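Local coordinates for VP5 (Halorubrum pleomorphic virus 2, PDB 6QGI), which forms part of the envelope of an archaeal virus and probably drives fusion of the viral membrane with that of the host cell, at residues Trp18-Asp29 / Asn112-Glu123; Tyr192-Val200 / Asn224-Tyr232. All coordinates share one frame; numbering follows the deposited sequence.

In the fold
Contact 1 is built on helix 91-133 and contact 2 on the start of helix 225-253; the two meet where Phe113 and Trp117 of contact 1 pack against Pro195 and Trp228 of contact 2. In contact 1 a loop runs along one face of helix 91-133; its chemistry is mostly polar, with an asparagine and two glutamates taking up backbone groups, and it is buried at the Trp18 and Asn112 end while residues such as Gly27 are exposed. In contact 2 the turn following strand 189-193 settles on the first turns of helix 225-253 mainly through apolar groups, with Pro195, Ala225 and Trp228 buried and a lysine bond toward the surface.

Contact 1: residues Trp18-Asp29 / Asn112-Glu123; sequences WALREFEIVGSD and NFLKTWNESVAE
Asn112 reads the backbone of the turn at Trp18-Phe23 through both ends of its amide. Its ND2 gives a hydrogen bond to Trp18 O at 2.8 Å, close to the amide plane and fairly straight (162°), and a weak, more bent one to Arg21 O. The other end, OD1, receives the N-H of Phe23 at 3.3 Å; the hydrogen points straight at the oxygen (177°), yet the donor stands above the carbonyl plane. Asparagine suits this place because one short side chain offers donor and acceptor together.

Two glutamates do comparable work further along the helix. Glu119 is bent at chi2 (56°), and Ser28 N meets Glu119 OE2 at 2.9 Å on its anti side, slightly out of the carboxylate plane. One turn on, the extended Glu123 takes Asp29 N on the anti lone pair of OE1 at 2.8 Å, while its OE2 forms a salt bridge with Arg51. The loop leading from strand 11-13 to helix 37-60 thus lies along one face of helix 91-133, its successive amides accepted by carboxylates four residues apart. Arg51, on helix 37-60, also bonds to Val26 O and so joins that helix to both partners.

Ile25 gives the loop its main hydrocarbon packing on the helix, its CG2 branch resting on Glu119 CB at 3.9 Å. Ile25 CG1 has a polar neighbour, Thr116 OG1, at 3.7 Å. That hydroxyl is satisfied within its own helix: Thr116 OG1 donates to Asn112 O at 2.7 Å. At the other end Trp18 CB lies against Asn112 CB, and the Trp18 side chain also touches Met235 of helix 225-253. At the far end, Ser28, which is partly exposed, binds a water through OG at 3.0 Å, and the water gives a weak bond to Ala122 O.

Contact 2: residues Tyr192-Val200 / Asn224-Tyr232; sequences YYDPMSGLV and NASNWKPIY
Lys229 NZ is held by two oxygens: Met196 O accepts from it at 2.6 Å, with the nitrogen nearly in line with the carbonyl bond, and Asp233 OD1 of the same helix forms a salt bridge. The chain reaches there with CG anti to the backbone N and a bend at chi2 (63°), and lysine is long enough to bring NZ to Met196 O while its CB stays beside Gly198. Closer to the backbone, Pro195 O receives a CA-H...O contact from Lys229 CA at 3.3 Å, so neighbouring carbonyls of the turn both face this residue.

The turn itself is an Asx motif: Asp194 OD1 accepts from Ser197 N at 2.8 Å and from Ser197 OG, the two coming from opposite faces of the carboxylate. It closes at Gly198, which takes a positive phi (70°) and where a CB would crowd Lys229 CB; Gly198 CA lies 3.6 Å from Ala225 CB. Small residues on both sides thus let the turn that follows strand 189-193 settle on the first turn of helix 225-253, where Asn224 is the N-cap, its OD1 receiving a weak bond from Ser226 N.

Apolar groups line the rest. The Pro195 ring runs alongside the Trp228 side chain in the same direction, Pro195 CB 3.8 Å from Trp228 CB. Met196, folded at chi2 and chi3, lays CG over one face of the Tyr232 ring in a CH-pi contact, 3.9 Å from CG to the centroid and 16° off the normal; SD lies farther above the same ring, a distant Met-aromatic contact. Leu199 CD2 touches Ala225 CB at 4.0 Å and also covers the centre of the Tyr193 ring.

Contact 1: residues Trp18-Asp29 / Asn112-Glu123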
loop_
_atom_site.group_PDB
_atom_site.type_symbol
_atom_site.label_atom_id
_atom_site.label_comp_id
_atom_site.label_asym_id
_atom_site.label_seq_id
_atom_site.Cartn_x
_atom_site.Cartn_y
_atom_site.Cartn_z
ATOM N N TRP A 18 0.448 -9.587 -1.040
ATOM C CA TRP A 18 1.331 -10.229 -0.061
ATOM C C TRP A 18 0.553 -10.911 1.063
ATOM O O TRP A 18 1.084 -11.800 1.734
ATOM C CB TRP A 18 2.292 -9.193 0.536
ATOM C CG TRP A 18 1.599 -8.077 1.254
ATOM C CD1 TRP A 18 1.151 -6.909 0.713
ATOM C CD2 TRP A 18 1.285 -8.024 2.649
ATOM N NE1 TRP A 18 0.521 -6.157 1.673
ATOM C CE2 TRP A 18 0.621 -6.799 2.880
ATOM C CE3 TRP A 18 1.493 -8.899 3.729
ATOM C CZ2 TRP A 18 0.168 -6.424 4.149
ATOM C CZ3 TRP A 18 1.046 -8.527 4.987
ATOM C CH2 TRP A 18 0.401 -7.299 5.190
ATOM N N ALA A 19 -0.689 -10.464 1.294
ATOM C CA ALA A 19 -1.569 -11.033 2.305
ATOM C C ALA A 19 -2.406 -12.164 1.708
ATOM O O ALA A 19 -3.102 -12.855 2.442
ATOM C CB ALA A 19 -2.466 -9.946 2.874
ATOM N N LEU A 20 -2.319 -12.371 0.379
ATOM C CA LEU A 20 -3.089 -13.407 -0.308
ATOM C C LEU A 20 -2.225 -14.523 -0.891
ATOM O O LEU A 20 -2.628 -15.682 -0.841
ATOM C CB LEU A 20 -3.934 -12.785 -1.424
ATOM C CG LEU A 20 -5.111 -11.942 -0.969
ATOM C CD1 LEU A 20 -5.713 -11.229 -2.120
ATOM C CD2 LEU A 20 -6.175 -12.802 -0.282
ATOM N N ARG A 21 -1.052 -14.180 -1.454
ATOM C CA ARG A 21 -0.158 -15.147 -2.098
ATOM C C ARG A 21 1.293 -14.684 -2.023
ATOM O O ARG A 21 1.539 -13.567 -1.569
ATOM C CB ARG A 21 -0.580 -15.321 -3.568
ATOM C CG ARG A 21 -0.323 -14.065 -4.401
ATOM C CD ARG A 21 -1.119 -14.017 -5.674
ATOM N NE ARG A 21 -1.142 -12.650 -6.191
ATOM C CZ ARG A 21 -2.088 -11.758 -5.913
ATOM N NH1 ARG A 21 -3.111 -12.089 -5.131
ATOM N NH2 ARG A 21 -2.025 -10.536 -6.417
ATOM N N GLU A 22 2.245 -15.519 -2.507
ATOM C CA GLU A 22 3.660 -15.152 -2.588
ATOM C C GLU A 22 3.764 -13.926 -3.507
ATOM O O GLU A 22 3.259 -13.951 -4.629
ATOM C CB GLU A 22 4.509 -16.330 -3.090
ATOM C CG GLU A 22 5.987 -16.176 -2.780
ATOM C CD GLU A 22 6.936 -17.135 -3.472
ATOM O OE1 GLU A 22 6.483 -17.921 -4.336
ATOM O OE2 GLU A 22 8.147 -17.093 -3.151
ATOM N N PHE A 23 4.304 -12.827 -2.978
ATOM C CA PHE A 23 4.382 -11.543 -3.673
ATOM C C PHE A 23 5.811 -11.198 -4.076
ATOM O O PHE A 23 6.758 -11.594 -3.393
ATOM C CB PHE A 23 3.809 -10.442 -2.762
ATOM C CG PHE A 23 3.056 -9.308 -3.425
ATOM C CD1 PHE A 23 2.078 -9.564 -4.384
ATOM C CD2 PHE A 23 3.261 -7.989 -3.029
ATOM C CE1 PHE A 23 1.374 -8.516 -4.985
ATOM C CE2 PHE A 23 2.546 -6.942 -3.622
ATOM C CZ PHE A 23 1.604 -7.214 -4.592
ATOM N N GLU A 24 5.963 -10.453 -5.184
ATOM C CA GLU A 24 7.275 -10.027 -5.662
ATOM C C GLU A 24 7.695 -8.782 -4.905
ATOM O O GLU A 24 7.061 -7.730 -5.035
ATOM C CB GLU A 24 7.271 -9.788 -7.180
ATOM C CG GLU A 24 7.166 -11.074 -7.985
ATOM C CD GLU A 24 7.102 -10.931 -9.494
ATOM O OE1 GLU A 24 7.001 -9.787 -9.995
ATOM O OE2 GLU A 24 7.161 -11.977 -10.180
ATOM N N ILE A 25 8.737 -8.915 -4.073
ATOM C CA ILE A 25 9.251 -7.815 -3.259
ATOM C C ILE A 25 10.226 -6.975 -4.103
ATOM O O ILE A 25 10.994 -7.519 -4.902
ATOM C CB ILE A 25 9.868 -8.343 -1.922
ATOM C CG1 ILE A 25 8.728 -8.770 -0.960
ATOM C CG2 ILE A 25 10.780 -7.304 -1.237
ATOM C CD1 ILE A 25 9.077 -9.701 0.062
ATOM N N VAL A 26 10.155 -5.641 -3.933
ATOM C CA VAL A 26 11.007 -4.658 -4.604
ATOM C C VAL A 26 12.432 -4.826 -4.058
ATOM O O VAL A 26 12.683 -4.556 -2.879
ATOM C CB VAL A 26 10.458 -3.211 -4.428
ATOM C CG1 VAL A 26 11.405 -2.173 -5.019
ATOM C CG2 VAL A 26 9.060 -3.071 -5.031
ATOM N N GLY A 27 13.331 -5.303 -4.923
ATOM C CA GLY A 27 14.731 -5.557 -4.604
ATOM C C GLY A 27 15.491 -4.332 -4.148
ATOM O O GLY A 27 15.135 -3.202 -4.506
ATOM N N SER A 28 16.540 -4.564 -3.332
ATOM C CA SER A 28 17.430 -3.540 -2.783
ATOM C C SER A 28 18.039 -2.699 -3.918
ATOM O O SER A 28 18.489 -3.251 -4.921
ATOM C CB SER A 28 18.516 -4.196 -1.936
ATOM O OG SER A 28 19.649 -3.379 -1.693
ATOM N N ASP A 29 17.983 -1.364 -3.772
ATOM C CA ASP A 29 18.518 -0.400 -4.737
ATOM C C ASP A 29 19.332 0.668 -3.993
ATOM O O ASP A 29 19.029 1.864 -4.051
ATOM C CB ASP A 29 17.388 0.229 -5.584
ATOM C CG ASP A 29 17.847 1.137 -6.714
ATOM O OD1 ASP A 29 19.083 1.208 -6.968
ATOM O OD2 ASP A 29 16.980 1.781 -7.339
ATOM N N ASN A 112 6.099 -13.002 3.424
ATOM C CA ASN A 112 6.035 -11.802 2.585
ATOM C C ASN A 112 6.312 -10.550 3.395
ATOM O O ASN A 112 7.066 -9.692 2.942
ATOM C CB ASN A 112 4.683 -11.690 1.895
ATOM C CG ASN A 112 4.481 -12.667 0.771
ATOM O OD1 ASN A 112 5.415 -13.079 0.071
ATOM N ND2 ASN A 112 3.243 -13.073 0.580
ATOM N N PHE A 113 5.724 -10.467 4.605
ATOM C CA PHE A 113 5.873 -9.359 5.539
ATOM C C PHE A 113 7.325 -9.235 6.029
ATOM O O PHE A 113 7.843 -8.125 6.134
ATOM C CB PHE A 113 4.905 -9.554 6.718
ATOM C CG PHE A 113 5.007 -8.551 7.842
ATOM C CD1 PHE A 113 4.370 -7.323 7.757
ATOM C CD2 PHE A 113 5.683 -8.862 9.015
ATOM C CE1 PHE A 113 4.461 -6.399 8.800
ATOM C CE2 PHE A 113 5.771 -7.938 10.056
ATOM C CZ PHE A 113 5.152 -6.717 9.945
ATOM N N LEU A 114 7.973 -10.368 6.329
ATOM C CA LEU A 114 9.343 -10.373 6.842
ATOM C C LEU A 114 10.376 -10.201 5.730
ATOM O O LEU A 114 11.427 -9.621 5.995
ATOM C CB LEU A 114 9.638 -11.632 7.672
ATOM C CG LEU A 114 8.802 -11.764 8.953
ATOM C CD1 LEU A 114 8.951 -13.127 9.584
ATOM C CD2 LEU A 114 9.066 -10.619 9.917
ATOM N N LYS A 115 10.067 -10.638 4.490
ATOM C CA LYS A 115 10.954 -10.461 3.335
ATOM C C LYS A 115 11.035 -8.976 2.959
ATOM O O LYS A 115 12.098 -8.497 2.558
ATOM C CB LYS A 115 10.479 -11.293 2.140
ATOM C CG LYS A 115 10.955 -12.727 2.122
ATOM C CD LYS A 115 10.379 -13.491 0.938
ATOM C CE LYS A 115 10.444 -14.984 1.151
ATOM N NZ LYS A 115 11.844 -15.491 1.146
ATOM N N THR A 116 9.904 -8.253 3.111
ATOM C CA THR A 116 9.778 -6.814 2.858
ATOM C C THR A 116 10.687 -6.055 3.830
ATOM O O THR A 116 11.351 -5.109 3.405
ATOM C CB THR A 116 8.308 -6.377 2.976
ATOM O OG1 THR A 116 7.506 -7.191 2.127
ATOM C CG2 THR A 116 8.086 -4.903 2.627
ATOM N N TRP A 117 10.736 -6.494 5.115
ATOM C CA TRP A 117 11.589 -5.927 6.165
ATOM C C TRP A 117 13.052 -6.297 5.890
ATOM O O TRP A 117 13.926 -5.441 6.029
ATOM C CB TRP A 117 11.154 -6.404 7.576
ATOM C CG TRP A 117 12.049 -5.934 8.696
ATOM C CD1 TRP A 117 13.107 -6.606 9.233
ATOM C CD2 TRP A 117 11.952 -4.697 9.423
ATOM N NE1 TRP A 117 13.679 -5.864 10.242
ATOM C CE2 TRP A 117 12.995 -4.686 10.376
ATOM C CE3 TRP A 117 11.092 -3.590 9.354
ATOM C CZ2 TRP A 117 13.196 -3.614 11.257
ATOM C CZ3 TRP A 117 11.292 -2.531 10.231
ATOM C CH2 TRP A 117 12.328 -2.554 11.173
ATOM N N ASN A 118 13.312 -7.565 5.504
ATOM C CA ASN A 118 14.649 -8.083 5.194
ATOM C C ASN A 118 15.294 -7.323 4.036
ATOM O O ASN A 118 16.454 -6.923 4.162
ATOM C CB ASN A 118 14.598 -9.579 4.901
ATOM C CG ASN A 118 14.386 -10.412 6.135
ATOM O OD1 ASN A 118 14.372 -9.904 7.258
ATOM N ND2 ASN A 118 14.194 -11.710 5.952
ATOM N N GLU A 119 14.531 -7.048 2.957
ATOM C CA GLU A 119 15.018 -6.285 1.802
ATOM C C GLU A 119 15.364 -4.852 2.190
ATOM O O GLU A 119 16.298 -4.284 1.625
ATOM C CB GLU A 119 14.002 -6.289 0.647
ATOM C CG GLU A 119 14.654 -6.240 -0.728
ATOM C CD GLU A 119 15.666 -7.328 -1.051
ATOM O OE1 GLU A 119 15.475 -8.481 -0.603
ATOM O OE2 GLU A 119 16.652 -7.027 -1.761
ATOM N N SER A 120 14.640 -4.286 3.167
ATOM C CA SER A 120 14.888 -2.936 3.670
ATOM C C SER A 120 16.193 -2.884 4.487
ATOM O O SER A 120 16.981 -1.959 4.298
ATOM C CB SER A 120 13.717 -2.459 4.522
ATOM O OG SER A 120 12.442 -2.700 3.954
ATOM N N VAL A 121 16.419 -3.883 5.378
ATOM C CA VAL A 121 17.615 -3.990 6.232
ATOM C C VAL A 121 18.845 -4.286 5.346
ATOM O O VAL A 121 19.895 -3.673 5.553
ATOM C CB VAL A 121 17.449 -5.034 7.380
ATOM C CG1 VAL A 121 18.722 -5.160 8.218
ATOM C CG2 VAL A 121 16.268 -4.684 8.276
ATOM N N ALA A 122 18.700 -5.200 4.352
ATOM C CA ALA A 122 19.761 -5.560 3.399
ATOM C C ALA A 122 20.223 -4.331 2.601
ATOM O O ALA A 122 21.429 -4.109 2.445
ATOM C CB ALA A 122 19.272 -6.645 2.454
ATOM N N GLU A 123 19.253 -3.527 2.122
ATOM C CA GLU A 123 19.474 -2.286 1.378
ATOM C C GLU A 123 20.146 -1.253 2.273
ATOM O O GLU A 123 21.037 -0.539 1.805
ATOM C CB GLU A 123 18.135 -1.757 0.856
ATOM C CG GLU A 123 18.233 -0.614 -0.129
ATOM C CD GLU A 123 16.869 -0.100 -0.530
ATOM O OE1 GLU A 123 16.573 -0.090 -1.745
ATOM O OE2 GLU A 123 16.095 0.293 0.370
HETATM O O HOH W 1 21.479 -5.253 -0.206
#

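Contact 2: residues Tyr192-Val200 / Asn224-Tyr232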
loop_
_atom_site.group_PDB
_atom_site.type_symbol
_atom_site.label_atom_id
_atom_site.label_comp_id
_atom_site.label_asym_id
_atom_site.label_seq_id
_atom_site.Cartn_x
_atom_site.Cartn_y
_atom_site.Cartn_z
ATOM N N TYR A 192 18.581 -4.155 19.086
ATOM C CA TYR A 192 18.250 -4.782 17.813
ATOM C C TYR A 192 16.760 -4.630 17.539
ATOM O O TYR A 192 15.941 -4.913 18.413
ATOM C CB TYR A 192 18.682 -6.257 17.802
ATOM C CG TYR A 192 20.163 -6.458 18.053
ATOM C CD1 TYR A 192 21.074 -6.468 17.002
ATOM C CD2 TYR A 192 20.651 -6.659 19.343
ATOM C CE1 TYR A 192 22.433 -6.678 17.224
ATOM C CE2 TYR A 192 22.011 -6.854 19.579
ATOM C CZ TYR A 192 22.899 -6.864 18.516
ATOM O OH TYR A 192 24.241 -7.062 18.742
ATOM N N TYR A 193 16.415 -4.134 16.343
ATOM C CA TYR A 193 15.028 -3.905 15.940
ATOM C C TYR A 193 14.625 -4.804 14.801
ATOM O O TYR A 193 15.343 -4.914 13.806
ATOM C CB TYR A 193 14.781 -2.443 15.517
ATOM C CG TYR A 193 15.217 -1.379 16.504
ATOM C CD1 TYR A 193 15.032 -1.542 17.873
ATOM C CD2 TYR A 193 15.739 -0.167 16.053
ATOM C CE1 TYR A 193 15.407 -0.553 18.775
ATOM C CE2 TYR A 193 16.086 0.840 16.946
ATOM C CZ TYR A 193 15.920 0.644 18.303
ATOM O OH TYR A 193 16.305 1.628 19.172
ATOM N N ASP A 194 13.441 -5.401 14.928
ATOM C CA ASP A 194 12.828 -6.266 13.926
ATOM C C ASP A 194 11.293 -6.136 14.088
ATOM O O ASP A 194 10.858 -5.608 15.116
ATOM C CB ASP A 194 13.343 -7.728 14.059
ATOM C CG ASP A 194 13.111 -8.405 15.394
ATOM O OD1 ASP A 194 12.552 -7.777 16.280
ATOM O OD2 ASP A 194 13.471 -9.570 15.530
ATOM N N PRO A 195 10.448 -6.566 13.123
ATOM C CA PRO A 195 8.993 -6.394 13.296
ATOM C C PRO A 195 8.379 -7.140 14.499
ATOM O O PRO A 195 7.287 -6.770 14.932
ATOM C CB PRO A 195 8.413 -6.930 11.986
ATOM C CG PRO A 195 9.522 -6.896 11.022
ATOM C CD PRO A 195 10.753 -7.162 11.811
ATOM N N MET A 196 9.087 -8.148 15.020
ATOM C CA MET A 196 8.578 -8.959 16.161
ATOM C C MET A 196 8.886 -8.292 17.509
ATOM O O MET A 196 7.977 -8.254 18.361
ATOM C CB MET A 196 9.185 -10.365 16.142
ATOM C CG MET A 196 8.936 -11.114 14.847
ATOM S SD MET A 196 10.068 -10.613 13.525
ATOM C CE MET A 196 11.439 -11.726 13.827
ATOM N N SER A 197 10.117 -7.804 17.702
ATOM C CA SER A 197 10.510 -7.199 18.974
ATOM C C SER A 197 10.100 -5.728 19.078
ATOM O O SER A 197 9.792 -5.261 20.176
ATOM C CB SER A 197 12.015 -7.330 19.191
ATOM O OG SER A 197 12.773 -6.397 18.435
ATOM N N GLY A 198 10.110 -5.021 17.948
ATOM C CA GLY A 198 9.814 -3.595 17.897
ATOM C C GLY A 198 10.931 -2.795 18.537
ATOM O O GLY A 198 12.091 -3.215 18.496
ATOM N N LEU A 199 10.591 -1.662 19.160
ATOM C CA LEU A 199 11.578 -0.838 19.858
ATOM C C LEU A 199 11.767 -1.350 21.282
ATOM O O LEU A 199 10.904 -2.074 21.783
ATOM C CB LEU A 199 11.152 0.637 19.873
ATOM C CG LEU A 199 10.940 1.367 18.540
ATOM C CD1 LEU A 199 10.829 2.830 18.784
ATOM C CD2 LEU A 199 12.069 1.116 17.547
ATOM N N VAL A 200 12.885 -0.985 21.933
ATOM C CA VAL A 200 13.173 -1.403 23.311
ATOM C C VAL A 200 12.190 -0.693 24.276
ATOM O O VAL A 200 11.651 -1.347 25.166
ATOM C CB VAL A 200 14.663 -1.191 23.702
ATOM C CG1 VAL A 200 14.941 -1.657 25.129
ATOM C CG2 VAL A 200 15.584 -1.918 22.730
ATOM N N ASN A 224 11.018 1.894 10.864
ATOM C CA ASN A 224 10.585 2.147 12.233
ATOM C C ASN A 224 9.841 0.917 12.730
ATOM O O ASN A 224 8.694 0.701 12.340
ATOM C CB ASN A 224 9.717 3.422 12.298
ATOM C CG ASN A 224 9.302 3.885 13.688
ATOM O OD1 ASN A 224 9.668 3.317 14.722
ATOM N ND2 ASN A 224 8.517 4.950 13.737
ATOM N N ALA A 225 10.501 0.103 13.580
ATOM C CA ALA A 225 9.951 -1.142 14.146
ATOM C C ALA A 225 8.629 -0.922 14.918
ATOM O O ALA A 225 7.825 -1.852 15.011
ATOM C CB ALA A 225 10.979 -1.804 15.044
ATOM N N SER A 226 8.396 0.312 15.418
ATOM C CA SER A 226 7.172 0.756 16.098
ATOM C C SER A 226 5.959 0.737 15.165
ATOM O O SER A 226 4.829 0.736 15.653
ATOM C CB SER A 226 7.346 2.175 16.627
ATOM O OG SER A 226 8.026 2.166 17.864
ATOM N N ASN A 227 6.194 0.799 13.834
ATOM C CA ASN A 227 5.143 0.782 12.814
ATOM C C ASN A 227 4.895 -0.637 12.292
ATOM O O ASN A 227 3.826 -0.909 11.749
ATOM C CB ASN A 227 5.503 1.714 11.659
ATOM C CG ASN A 227 5.467 3.182 12.003
ATOM O OD1 ASN A 227 4.913 3.606 13.025
ATOM N ND2 ASN A 227 6.049 3.995 11.132
ATOM N N TRP A 228 5.875 -1.532 12.473
ATOM C CA TRP A 228 5.831 -2.925 12.035
ATOM C C TRP A 228 5.326 -3.856 13.148
ATOM O O TRP A 228 4.643 -4.834 12.848
ATOM C CB TRP A 228 7.223 -3.358 11.560
ATOM C CG TRP A 228 7.645 -2.717 10.268
ATOM C CD1 TRP A 228 8.006 -1.414 10.072
ATOM C CD2 TRP A 228 7.734 -3.358 8.989
ATOM N NE1 TRP A 228 8.322 -1.204 8.749
ATOM C CE2 TRP A 228 8.164 -2.382 8.060
ATOM C CE3 TRP A 228 7.516 -4.672 8.540
ATOM C CZ2 TRP A 228 8.380 -2.682 6.710
ATOM C CZ3 TRP A 228 7.706 -4.960 7.199
ATOM C CH2 TRP A 228 8.135 -3.973 6.299
ATOM N N LYS A 229 5.639 -3.538 14.425
ATOM C CA LYS A 229 5.213 -4.303 15.606
ATOM C C LYS A 229 3.669 -4.410 15.707
ATOM O O LYS A 229 3.205 -5.533 15.921
ATOM C CB LYS A 229 5.811 -3.726 16.905
ATOM C CG LYS A 229 5.380 -4.427 18.193
ATOM C CD LYS A 229 5.822 -5.878 18.251
ATOM C CE LYS A 229 5.612 -6.468 19.619
ATOM N NZ LYS A 229 5.685 -7.954 19.579
ATOM N N PRO A 230 2.844 -3.336 15.536
ATOM C CA PRO A 230 1.384 -3.528 15.611
ATOM C C PRO A 230 0.852 -4.461 14.518
ATOM O O PRO A 230 -0.069 -5.229 14.799
ATOM C CB PRO A 230 0.824 -2.111 15.440
ATOM C CG PRO A 230 1.947 -1.207 15.763
ATOM C CD PRO A 230 3.160 -1.919 15.271
ATOM N N ILE A 231 1.433 -4.410 13.289
ATOM C CA ILE A 231 1.019 -5.265 12.165
ATOM C C ILE A 231 1.373 -6.731 12.479
ATOM O O ILE A 231 0.524 -7.599 12.272
ATOM C CB ILE A 231 1.592 -4.809 10.796
ATOM C CG1 ILE A 231 1.252 -3.339 10.522
ATOM C CG2 ILE A 231 1.071 -5.701 9.656
ATOM C CD1 ILE A 231 2.115 -2.668 9.521
ATOM N N TYR A 232 2.603 -6.997 13.002
ATOM C CA TYR A 232 3.043 -8.343 13.388
ATOM C C TYR A 232 2.128 -8.924 14.477
ATOM O O TYR A 232 1.702 -10.071 14.349
ATOM C CB TYR A 232 4.520 -8.369 13.868
ATOM C CG TYR A 232 4.876 -9.655 14.590
ATOM C CD1 TYR A 232 5.095 -10.836 13.888
ATOM C CD2 TYR A 232 4.879 -9.715 15.985
ATOM C CE1 TYR A 232 5.333 -12.039 14.548
ATOM C CE2 TYR A 232 5.114 -10.915 16.656
ATOM C CZ TYR A 232 5.348 -12.074 15.934
ATOM O OH TYR A 232 5.591 -13.260 16.588
#